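PDB 6NVM: rRNA adenine N-6-methyltransferase from Saccharopolyspora erythraea, which dimethylates a single adenine of 23S rRNA at N6 using S-adenosyl-L-methionine, which lowers the ribosome's affinity for macrolide, lincosamide and streptogramin B antibiotics. Local coordinates for residues Pro73-Gly78 / Thr96-Asp101. Numbering follows the deposited sequence.
Sequences PVLEAG and TSYEID
Val74 O is gripped twice: Thr96 N donates to it at 2.9 Å, and a water that also bonds Thr96 OG1 donates a second hydrogen. This bond belongs to the parallel ladder between strands 73-77 and 94-98, the first beta-alpha-beta unit of the Rossmann-like methyltransferase fold, with helix 83-89 in the connection. Glu76 continues the ladder through both of its backbone groups, its N giving a 2.8 Å bond to Thr96 O and its O taking one of 2.8 Å from Tyr98 N.

On one face of the sheet, Glu76 reaches out with CG anti to its backbone N (chi1 -178°) and the chain extended beyond. Thr85 of helix 83-89 bonds its OE1, linking the buried carboxylate to the crossover helix. In one of its two modelled conformers Ser97 OG joins them, donating to Glu76 OE1 over a long 3.2 Å from above the carboxylate plane. On the other face the Tyr98 ring leans back along the strand and brings CE1 to 4.3 Å from Leu75 CG; Phe125 packs edge-to-face with this ring.

Beyond the strand ends the two chains diverge, and just there sit Gly78 and Glu99, both predicted to bind S-adenosyl-L-methionine, where this superfamily holds its cofactor. Glu99 OE2 accepts a hydrogen bond from Asp101 N through its anti lone pair, and Asp101 N-caps helix 102-111, its OD1 bonding Leu104 N. A second water bridges the widening gap, accepting from Gly78 N and donating to Tyr98 O at 2.7 Å.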
ATOM      1  N   PRO A  73      -2.808  16.151  -8.419  1.00 27.90           N
ATOM      2  CA  PRO A  73      -1.543  16.465  -7.749  1.00 27.16           C
ATOM      3  C   PRO A  73      -0.912  15.230  -7.115  1.00 27.76           C
ATOM      4  O   PRO A  73      -1.580  14.245  -6.798  1.00 28.25           O
ATOM      5  CB  PRO A  73      -1.963  17.483  -6.684  1.00 29.69           C
ATOM      6  CG  PRO A  73      -3.354  17.067  -6.322  1.00 31.40           C
ATOM      7  CD  PRO A  73      -3.972  16.545  -7.603  1.00 29.11           C
ATOM      8  N   VAL A  74       0.407  15.302  -6.938  1.00 26.11           N
ATOM      9  CA  VAL A  74       1.201  14.211  -6.389  1.00 27.34           C
ATOM     10  C   VAL A  74       1.945  14.712  -5.161  1.00 25.97           C
ATOM     11  O   VAL A  74       2.476  15.828  -5.160  1.00 27.69           O
ATOM     12  CB  VAL A  74       2.202  13.664  -7.431  1.00 29.32           C
ATOM     13  CG1 VAL A  74       3.106  12.588  -6.812  1.00 32.85           C
ATOM     14  CG2 VAL A  74       1.464  13.119  -8.639  1.00 30.52           C
ATOM     15  N   LEU A  75       1.983  13.886  -4.119  1.00 25.10           N
ATOM     16  CA  LEU A  75       2.899  14.079  -3.002  1.00 23.89           C
ATOM     17  C   LEU A  75       3.999  13.030  -3.090  1.00 25.36           C
ATOM     18  O   LEU A  75       3.725  11.857  -3.362  1.00 28.77           O
ATOM     19  CB  LEU A  75       2.174  13.979  -1.654  1.00 25.48           C
ATOM     20  CG  LEU A  75       1.537  15.269  -1.137  1.00 30.18           C
ATOM     21  CD1 LEU A  75       0.477  15.782  -2.089  1.00 33.12           C
ATOM     22  CD2 LEU A  75       0.946  15.047   0.256  1.00 31.71           C
ATOM     23  N   GLU A  76       5.247  13.456  -2.876  1.00 25.07           N
ATOM     24  CA  GLU A  76       6.391  12.561  -2.972  1.00 25.86           C
ATOM     25  C   GLU A  76       7.210  12.599  -1.691  1.00 25.56           C
ATOM     26  O   GLU A  76       7.441  13.667  -1.117  1.00 28.04           O
ATOM     27  CB  GLU A  76       7.303  12.915  -4.166  1.00 26.24           C
ATOM     28  CG  GLU A  76       8.478  11.953  -4.318  1.00 28.17           C
ATOM     29  CD  GLU A  76       9.474  12.376  -5.383  1.00 31.81           C
ATOM     30  OE1 GLU A  76       9.535  13.581  -5.703  1.00 31.67           O
ATOM     31  OE2 GLU A  76      10.195  11.495  -5.900  1.00 29.83           O
ATOM     32  N   ALA A  77       7.665  11.425  -1.264  1.00 27.90           N
ATOM     33  CA  ALA A  77       8.567  11.287  -0.132  1.00 29.64           C
ATOM     34  C   ALA A  77       9.800  10.512  -0.574  1.00 30.30           C
ATOM     35  O   ALA A  77       9.738   9.691  -1.496  1.00 32.24           O
ATOM     36  CB  ALA A  77       7.882  10.573   1.050  1.00 32.83           C
ATOM     37  N   GLY A  78      10.922  10.772   0.094  1.00 33.10           N
ATOM     38  CA  GLY A  78      12.199  10.216  -0.309  1.00 34.82           C
ATOM     39  C   GLY A  78      12.568  10.565  -1.741  1.00 34.03           C
ATOM     40  O   GLY A  78      12.864   9.689  -2.562  1.00 36.15           O
ATOM     41  N   THR A  96       4.507  17.867  -4.941  1.00 26.42           N
ATOM     42  CA  THR A  96       5.008  18.398  -3.680  1.00 27.26           C
ATOM     43  C   THR A  96       5.925  17.329  -3.105  1.00 27.06           C
ATOM     44  O   THR A  96       5.462  16.250  -2.718  1.00 25.34           O
ATOM     45  CB  THR A  96       3.862  18.739  -2.731  1.00 29.00           C
ATOM     46  OG1 THR A  96       2.954  19.623  -3.393  1.00 30.28           O
ATOM     47  CG2 THR A  96       4.389  19.409  -1.476  1.00 28.40           C
ATOM     48  N   SER A  97       7.212  17.650  -3.018  0.51 26.71           N
ATOM     49  CA  SER A  97       8.262  16.693  -2.697  0.51 27.61           C
ATOM     50  C   SER A  97       8.840  17.024  -1.325  0.51 27.85           C
ATOM     51  O   SER A  97       9.336  18.135  -1.110  0.51 28.24           O
ATOM     52  CB  SER A  97       9.352  16.737  -3.770  0.51 29.22           C
ATOM     53  OG  SER A  97      10.363  15.789  -3.521  0.51 30.96           O
ATOM     54  N   TYR A  98       8.790  16.058  -0.410  1.00 25.78           N
ATOM     55  CA  TYR A  98       9.224  16.261   0.962  1.00 26.70           C
ATOM     56  C   TYR A  98      10.665  15.810   1.158  1.00 29.30           C
ATOM     57  O   TYR A  98      11.017  14.667   0.849  1.00 32.09           O
ATOM     58  CB  TYR A  98       8.300  15.509   1.924  1.00 26.74           C
ATOM     59  CG  TYR A  98       6.972  16.204   2.069  1.00 25.95           C
ATOM     60  CD1 TYR A  98       5.996  16.090   1.084  1.00 28.14           C
ATOM     61  CD2 TYR A  98       6.704  17.006   3.169  1.00 30.34           C
ATOM     62  CE1 TYR A  98       4.791  16.745   1.200  1.00 29.16           C
ATOM     63  CE2 TYR A  98       5.495  17.668   3.293  1.00 31.02           C
ATOM     64  CZ  TYR A  98       4.544  17.530   2.306  1.00 30.07           C
ATOM     65  OH  TYR A  98       3.338  18.176   2.415  1.00 32.83           O
ATOM     66  N   GLU A  99      11.490  16.707   1.691  1.00 26.92           N
ATOM     67  CA  GLU A  99      12.870  16.393   2.040  1.00 29.79           C
ATOM     68  C   GLU A  99      13.132  16.902   3.450  1.00 31.27           C
ATOM     69  O   GLU A  99      13.089  18.110   3.694  1.00 28.62           O
ATOM     70  CB  GLU A  99      13.843  17.018   1.039  1.00 29.86           C
ATOM     71  CG  GLU A  99      15.302  16.894   1.438  1.00 33.63           C
ATOM     72  CD  GLU A  99      15.664  15.478   1.829  1.00 38.44           C
ATOM     73  OE1 GLU A  99      15.511  14.572   0.980  1.00 38.80           O
ATOM     74  OE2 GLU A  99      16.081  15.265   2.986  1.00 36.80           O
ATOM     75  N   ILE A 100      13.400  15.979   4.379  1.00 31.90           N
ATOM     76  CA  ILE A 100      13.498  16.364   5.783  1.00 28.65           C
ATOM     77  C   ILE A 100      14.795  17.114   6.073  1.00 28.74           C
ATOM     78  O   ILE A 100      14.845  17.937   6.997  1.00 28.86           O
ATOM     79  CB  ILE A 100      13.361  15.114   6.677  1.00 31.59           C
ATOM     80  CG1 ILE A 100      13.121  15.523   8.130  1.00 36.54           C
ATOM     81  CG2 ILE A 100      14.599  14.235   6.562  1.00 32.39           C
ATOM     82  CD1 ILE A 100      12.759  14.357   9.049  1.00 39.85           C
ATOM     83  N   ASP A 101      15.861  16.851   5.315  1.00 27.43           N
ATOM     84  CA  ASP A 101      17.165  17.463   5.590  1.00 29.20           C
ATOM     85  C   ASP A 101      17.228  18.866   4.987  1.00 29.36           C
ATOM     86  O   ASP A 101      17.071  19.013   3.767  1.00 28.95           O
ATOM     87  CB  ASP A 101      18.289  16.598   5.032  1.00 36.56           C
ATOM     88  CG  ASP A 101      19.671  17.111   5.414  1.00 45.68           C
ATOM     89  OD1 ASP A 101      20.123  18.120   4.842  1.00 46.34           O
ATOM     90  OD2 ASP A 101      20.298  16.514   6.312  1.00 51.51           O
TER
HETATM   91  O   HOH W   1       1.259  18.446  -5.114  1.00 32.59           O
HETATM   92  O   HOH W   2      10.842  12.419   2.384  1.00 35.94           O